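Local coordinates for solute-binding protein (Thermoactinomyces vulgaris, PDB 2ZYO), which binds maltodextrins and cyclodextrins, here holding maltotetraose, and probably delivers such sugars to a membrane transporter for uptake, at residues A[175-180]-A[365-370]; A[211-216]-A[375-380]. One frame throughout, in Å; residues are numbered along the deposited sequence.

How the contacts relate
The two contacts interlock along the chain: 175-180 comes first, then 211-216, and their partners 365-370 and 375-380 follow in the same order. Their centres lie about 8 Å apart, on the same side of the chain's centre. Contact 1 joins helix 174-183 to helix 360-371, and contact 2 joins helix 206-220 to the start of helix 377-394, which directly follows 360-371. Val215 packs on His367, Gln216 on Val370 and Ala366 on Ala380, so the four helices pack together. Contact 1 lies on the sugar side: helices 174-183 and 360-371, which it joins, both carry pocket residues, while contact 2 packs helix 377-394 on 206-220 farther from the chain's centre.

Contact 1. Residues A[175-180]-A[365-370]; sequences YYTYFL and NAHTFV. With GLC (alpha-D-glucopyranose), chain B; GLC (alpha-D-glucopyranose), chain C.
Thr177 OG1 meets His367 NE2 in a short hydrogen bond of 2.8 Å, and the same hydroxyl has a weak second bond with Asn173 O one turn earlier. The two side chains approach from opposite directions. With OG1 placed between the backbone N and the carbonyl carbon (chi1 62°), Thr177 sends its hydroxyl toward the histidine, while its CG2 lies 4.0 Å from His367 CD2. The other ring nitrogen, ND1, is bonded to Ile363 O, so both nitrogens are engaged and the ring's rotation is fixed within a buried setting. The residues just before Thr177 serve the sugar. The glucose of chain B sets C4 over the centre of one face of the Tyr175 ring, and its C6 comes within 3.4 Å of Tyr176 CE2. Tyr176 OH is also bonded to Asn247 OD1. The threonine-histidine bond thus lies on the same helix, immediately after the two pocket tyrosines in sequence. Helix 206-220 packs beside this bond, with Met212 and Val215 touching His367; helix 377-394 lies against Ala366 and Val370, and helix 147-157 against Phe179 and Leu180.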
loop_
_atom_site.group_PDB
_atom_site.type_symbol
_atom_site.label_atom_id
_atom_site.label_comp_id
_atom_site.label_asym_id
_atom_site.label_seq_id
_atom_site.Cartn_x
_atom_site.Cartn_y
_atom_site.Cartn_z
ATOM N N TYR A 175 -8.126 4.760 4.758
ATOM C CA TYR A 175 -7.343 3.930 3.848
ATOM C C TYR A 175 -8.260 3.173 2.878
ATOM O O TYR A 175 -7.961 3.052 1.685
ATOM C CB TYR A 175 -6.430 2.948 4.604
ATOM C CG TYR A 175 -5.701 2.033 3.649
ATOM C CD1 TYR A 175 -4.536 2.452 3.009
ATOM C CD2 TYR A 175 -6.208 0.769 3.340
ATOM C CE1 TYR A 175 -3.879 1.628 2.101
ATOM C CE2 TYR A 175 -5.560 -0.063 2.434
ATOM C CZ TYR A 175 -4.399 0.375 1.818
ATOM O OH TYR A 175 -3.761 -0.444 0.918
ATOM N N TYR A 176 -9.378 2.677 3.401
ATOM C CA TYR A 176 -10.311 1.865 2.628
ATOM C C TYR A 176 -11.304 2.706 1.835
ATOM O O TYR A 176 -11.669 2.350 0.712
ATOM C CB TYR A 176 -11.045 0.879 3.546
ATOM C CG TYR A 176 -10.130 -0.173 4.132
ATOM C CD1 TYR A 176 -9.951 -1.400 3.494
ATOM C CD2 TYR A 176 -9.424 0.064 5.315
ATOM C CE1 TYR A 176 -9.102 -2.368 4.019
ATOM C CE2 TYR A 176 -8.568 -0.900 5.847
ATOM C CZ TYR A 176 -8.416 -2.115 5.195
ATOM O OH TYR A 176 -7.577 -3.077 5.710
ATOM N N THR A 177 -11.721 3.829 2.415
ATOM C CA THR A 177 -12.742 4.677 1.805
ATOM C C THR A 177 -12.167 5.698 0.832
ATOM O O THR A 177 -12.918 6.454 0.214
ATOM C CB THR A 177 -13.551 5.435 2.869
ATOM O OG1 THR A 177 -12.675 6.301 3.596
ATOM C CG2 THR A 177 -14.219 4.467 3.824
ATOM N N TYR A 178 -10.843 5.720 0.685
ATOM C CA TYR A 178 -10.201 6.688 -0.206
ATOM C C TYR A 178 -10.855 6.765 -1.586
ATOM O O TYR A 178 -11.054 7.864 -2.113
ATOM C CB TYR A 178 -8.702 6.421 -0.351
ATOM C CG TYR A 178 -8.028 7.391 -1.295
ATOM C CD1 TYR A 178 -7.888 8.736 -0.957
ATOM C CD2 TYR A 178 -7.548 6.970 -2.534
ATOM C CE1 TYR A 178 -7.277 9.636 -1.821
ATOM C CE2 TYR A 178 -6.938 7.864 -3.406
ATOM C CZ TYR A 178 -6.807 9.193 -3.042
ATOM O OH TYR A 178 -6.200 10.091 -3.895
ATOM N N PHE A 179 -11.202 5.611 -2.160
ATOM C CA PHE A 179 -11.788 5.584 -3.505
ATOM C C PHE A 179 -13.058 6.427 -3.610
ATOM O O PHE A 179 -13.332 7.006 -4.658
ATOM C CB PHE A 179 -12.001 4.148 -4.016
ATOM C CG PHE A 179 -13.241 3.472 -3.489
ATOM C CD1 PHE A 179 -14.406 3.437 -4.252
ATOM C CD2 PHE A 179 -13.237 2.847 -2.244
ATOM C CE1 PHE A 179 -15.556 2.803 -3.777
ATOM C CE2 PHE A 179 -14.383 2.212 -1.756
ATOM C CZ PHE A 179 -15.545 2.188 -2.526
ATOM N N LEU A 180 -13.812 6.505 -2.512
ATOM C CA LEU A 180 -15.025 7.326 -2.467
ATOM C C LEU A 180 -14.700 8.816 -2.528
ATOM O O LEU A 180 -15.429 9.587 -3.152
ATOM C CB LEU A 180 -15.856 7.012 -1.218
ATOM C CG LEU A 180 -16.423 5.592 -1.099
ATOM C CD1 LEU A 180 -16.979 5.335 0.297
ATOM C CD2 LEU A 180 -17.491 5.333 -2.155
ATOM N N ASN A 365 -11.081 9.361 12.856
ATOM C CA ASN A 365 -11.997 9.832 13.891
ATOM C C ASN A 365 -13.208 10.525 13.275
ATOM O O ASN A 365 -14.339 10.316 13.714
ATOM C CB ASN A 365 -11.283 10.770 14.868
ATOM C CG ASN A 365 -10.323 10.040 15.792
ATOM O OD1 ASN A 365 -10.247 8.810 15.792
ATOM N ND2 ASN A 365 -9.584 10.801 16.588
ATOM N N ALA A 366 -12.962 11.334 12.245
ATOM C CA ALA A 366 -14.030 11.987 11.491
ATOM C C ALA A 366 -14.998 10.969 10.885
ATOM O O ALA A 366 -16.209 11.181 10.896
ATOM C CB ALA A 366 -13.450 12.888 10.408
ATOM N N HIS A 367 -14.457 9.867 10.366
ATOM C CA HIS A 367 -15.276 8.753 9.882
ATOM C C HIS A 367 -16.160 8.187 10.994
ATOM O O HIS A 367 -17.347 7.941 10.780
ATOM C CB HIS A 367 -14.401 7.640 9.303
ATOM C CG HIS A 367 -13.950 7.885 7.897
ATOM N ND1 HIS A 367 -13.033 8.860 7.567
ATOM C CD2 HIS A 367 -14.275 7.267 6.736
ATOM C CE1 HIS A 367 -12.821 8.839 6.263
ATOM N NE2 HIS A 367 -13.562 7.882 5.735
ATOM N N THR A 368 -15.572 7.988 12.174
ATOM C CA THR A 368 -16.295 7.466 13.337
ATOM C C THR A 368 -17.434 8.395 13.760
ATOM O O THR A 368 -18.557 7.936 13.979
ATOM C CB THR A 368 -15.336 7.194 14.520
ATOM O OG1 THR A 368 -14.444 6.133 14.166
ATOM C CG2 THR A 368 -16.102 6.785 15.774
ATOM N N PHE A 369 -17.148 9.694 13.857
ATOM C CA PHE A 369 -18.161 10.669 14.269
ATOM C C PHE A 369 -19.339 10.709 13.293
ATOM O O PHE A 369 -20.492 10.836 13.708
ATOM C CB PHE A 369 -17.557 12.071 14.452
ATOM C CG PHE A 369 -16.447 12.133 15.471
ATOM C CD1 PHE A 369 -16.534 11.428 16.673
ATOM C CD2 PHE A 369 -15.322 12.914 15.237
ATOM C CE1 PHE A 369 -15.505 11.489 17.611
ATOM C CE2 PHE A 369 -14.290 12.983 16.169
ATOM C CZ PHE A 369 -14.382 12.270 17.357
ATOM N N VAL A 370 -19.039 10.582 12.000
ATOM C CA VAL A 370 -20.072 10.521 10.964
ATOM C C VAL A 370 -20.866 9.212 11.046
ATOM O O VAL A 370 -22.099 9.228 11.013
ATOM C CB VAL A 370 -19.473 10.724 9.542
ATOM C CG1 VAL A 370 -20.520 10.485 8.464
ATOM C CG2 VAL A 370 -18.902 12.123 9.405
HETATM C C1 GLC B . -3.324 -2.734 5.305
HETATM C C2 GLC B . -2.136 -1.907 4.751
HETATM C C3 GLC B . -1.831 -0.650 5.593
HETATM C C4 GLC B . -3.110 0.102 5.965
HETATM C C5 GLC B . -4.117 -0.865 6.582
HETATM C C6 GLC B . -5.425 -0.196 6.978
HETATM O O1 GLC B . -2.969 -3.447 6.438
HETATM O O2 GLC B . -0.968 -2.720 4.668
HETATM O O3 GLC B . -0.985 0.221 4.854
HETATM O O4 GLC B . -2.795 1.142 6.910
HETATM O O5 GLC B . -4.442 -1.893 5.627
HETATM O O6 GLC B . -5.465 0.085 8.370
HETATM C C1 GLC C . -2.832 2.446 6.401
HETATM C C2 GLC C . -1.532 3.174 6.747
HETATM C C3 GLC C . -1.451 3.410 8.253
HETATM C C4 GLC C . -2.693 4.165 8.736
HETATM C C5 GLC C . -3.959 3.414 8.309
HETATM C C6 GLC C . -5.228 4.175 8.639
HETATM O O2 GLC C . -0.423 2.396 6.327
HETATM O O3 GLC C . -0.283 4.154 8.561
HETATM O O4 GLC C . -2.662 4.283 10.151
HETATM O O5 GLC C . -3.954 3.187 6.880
HETATM O O6 GLC C . -6.080 3.407 9.474
#

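Contact 2. Residues A[211-216]-A[375-380]; sequences GMNEVQ and QTPEQA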
loop_
_atom_site.group_PDB
_atom_site.type_symbol
_atom_site.label_atom_id
_atom_site.label_comp_id
_atom_site.label_asym_id
_atom_site.label_seq_id
_atom_site.Cartn_x
_atom_site.Cartn_y
_atom_site.Cartn_z
ATOM N N GLY A 211 -17.505 13.003 -0.750
ATOM C CA GLY A 211 -16.912 11.704 -0.433
ATOM C C GLY A 211 -17.409 11.165 0.897
ATOM O O GLY A 211 -17.806 10.003 0.995
ATOM N N MET A 212 -17.398 12.018 1.921
ATOM C CA MET A 212 -17.871 11.636 3.257
ATOM C C MET A 212 -19.382 11.374 3.279
ATOM O O MET A 212 -19.869 10.599 4.106
ATOM C CB MET A 212 -17.479 12.694 4.298
ATOM C CG MET A 212 -17.792 12.317 5.751
ATOM S SD MET A 212 -16.947 10.833 6.348
ATOM C CE MET A 212 -15.480 11.556 7.072
ATOM N N ASN A 213 -20.118 12.018 2.374
ATOM C CA ASN A 213 -21.544 11.730 2.214
ATOM C C ASN A 213 -21.779 10.286 1.778
ATOM O O ASN A 213 -22.763 9.659 2.182
ATOM C CB ASN A 213 -22.192 12.687 1.211
ATOM C CG ASN A 213 -22.404 14.080 1.775
ATOM O OD1 ASN A 213 -22.221 14.323 2.964
ATOM N ND2 ASN A 213 -22.791 15.008 0.911
ATOM N N GLU A 214 -20.876 9.765 0.949
ATOM C CA GLU A 214 -20.936 8.365 0.533
ATOM C C GLU A 214 -20.618 7.446 1.710
ATOM O O GLU A 214 -21.300 6.445 1.921
ATOM C CB GLU A 214 -19.980 8.087 -0.633
ATOM C CG GLU A 214 -20.333 8.809 -1.932
ATOM C CD GLU A 214 -21.410 8.111 -2.757
ATOM O OE1 GLU A 214 -22.253 7.384 -2.185
ATOM O OE2 GLU A 214 -21.415 8.298 -3.994
ATOM N N VAL A 215 -19.584 7.799 2.473
ATOM C CA VAL A 215 -19.218 7.074 3.695
ATOM C C VAL A 215 -20.420 6.966 4.639
ATOM O O VAL A 215 -20.741 5.879 5.129
ATOM C CB VAL A 215 -18.022 7.754 4.420
ATOM C CG1 VAL A 215 -17.787 7.140 5.801
ATOM C CG2 VAL A 215 -16.760 7.668 3.567
ATOM N N GLN A 216 -21.083 8.097 4.870
ATOM C CA GLN A 216 -22.268 8.168 5.721
ATOM C C GLN A 216 -23.357 7.187 5.283
ATOM O O GLN A 216 -23.977 6.530 6.120
ATOM C CB GLN A 216 -22.815 9.596 5.738
ATOM C CG GLN A 216 -23.916 9.838 6.760
ATOM C CD GLN A 216 -24.395 11.274 6.765
ATOM O OE1 GLN A 216 -24.640 11.866 5.712
ATOM N NE2 GLN A 216 -24.534 11.846 7.957
ATOM N N GLN A 375 -21.804 13.813 14.273
ATOM C CA GLN A 375 -21.539 15.022 13.498
ATOM C C GLN A 375 -21.913 14.848 12.033
ATOM O O GLN A 375 -21.947 13.728 11.520
ATOM C CB GLN A 375 -20.062 15.402 13.589
ATOM C CG GLN A 375 -19.653 16.031 14.903
ATOM C CD GLN A 375 -18.200 16.440 14.906
ATOM O OE1 GLN A 375 -17.308 15.603 14.773
ATOM N NE2 GLN A 375 -17.951 17.735 15.056
ATOM N N THR A 376 -22.189 15.964 11.364
ATOM C CA THR A 376 -22.409 15.957 9.922
ATOM C C THR A 376 -21.055 15.790 9.225
ATOM O O THR A 376 -20.019 16.101 9.817
ATOM C CB THR A 376 -23.079 17.260 9.423
ATOM O OG1 THR A 376 -22.181 18.363 9.599
ATOM C CG2 THR A 376 -24.388 17.533 10.167
ATOM N N PRO A 377 -21.053 15.274 7.982
ATOM C CA PRO A 377 -19.825 15.211 7.187
ATOM C C PRO A 377 -19.007 16.508 7.203
ATOM O O PRO A 377 -17.801 16.460 7.451
ATOM C CB PRO A 377 -20.349 14.907 5.783
ATOM C CG PRO A 377 -21.540 14.062 6.045
ATOM C CD PRO A 377 -22.190 14.675 7.258
ATOM N N GLU A 378 -19.660 17.646 6.964
ATOM C CA GLU A 378 -18.984 18.948 6.929
ATOM C C GLU A 378 -18.324 19.297 8.265
ATOM O O GLU A 378 -17.172 19.731 8.292
ATOM C CB GLU A 378 -19.959 20.053 6.511
ATOM C CG GLU A 378 -19.317 21.424 6.291
ATOM C CD GLU A 378 -20.328 22.486 5.898
ATOM O OE1 GLU A 378 -20.965 22.344 4.829
ATOM O OE2 GLU A 378 -20.486 23.468 6.658
ATOM N N GLN A 379 -19.061 19.104 9.360
ATOM C CA GLN A 379 -18.566 19.395 10.710
ATOM C C GLN A 379 -17.371 18.515 11.078
ATOM O O GLN A 379 -16.371 19.006 11.606
ATOM C CB GLN A 379 -19.680 19.215 11.751
ATOM C CG GLN A 379 -20.792 20.260 11.701
ATOM C CD GLN A 379 -22.024 19.856 12.505
ATOM O OE1 GLN A 379 -22.291 18.667 12.713
ATOM N NE2 GLN A 379 -22.784 20.848 12.956
ATOM N N ALA A 380 -17.483 17.218 10.792
ATOM C CA ALA A 380 -16.430 16.256 11.116
ATOM C C ALA A 380 -15.151 16.526 10.329
ATOM O O ALA A 380 -14.052 16.448 10.884
ATOM C CB ALA A 380 -16.913 14.835 10.884
HETATM O O HOH W 1 -23.786 11.678 10.721
#
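Two amides of one helix meet the Pro377 ring in different ways. Gln216 lays one face of its carboxamide over the CG and CD corner of the proline, with NE2 3.7 Å from Pro377 CD, whereas Asn213 meets the ring with its oxygen, OD1 pointing almost head-on at Pro377 CG across 3.2 Å. Both side chains run at about a right angle to the proline. The Gln216 chain reaches this far because CG stands anti to the backbone N (chi1 -171°) and the rest is extended. Its NE2 then donates to a water at 2.9 Å, and that water donates to Gln375 O, also at 2.9 Å, so a single water ties the glutamine to the backbone just ahead of the proline. At Pro377 CB, Met212 supplies the apolar part: its CG lies 3.6 Å away, and beyond CG the chain bends away from the proline. Helix 360-371 borders the contact too. The joint is set back from the sugar; the Met212 side chain is about 13 Å from a bound glucose. A capping box closes the helix start around the proline: Thr376 N donates to Gln379 OE1 at 3.0 Å, almost straight at 174°, and Gln379 N returns a bond of 3.2 Å to Thr376 OG1. Gln375 NE2 adds a further link, to Asp383 OD2, nearly two turns into the helix. Pro377 directly follows the N-cap, a place where its lack of an N-H costs the helix no backbone bond. The whole is a capping-box helix start with proline right after the N-cap, where Pro377 packs among Met212, Asn213 and Gln216 and so sets the N-terminus of helix 377-394 against helix 206-220.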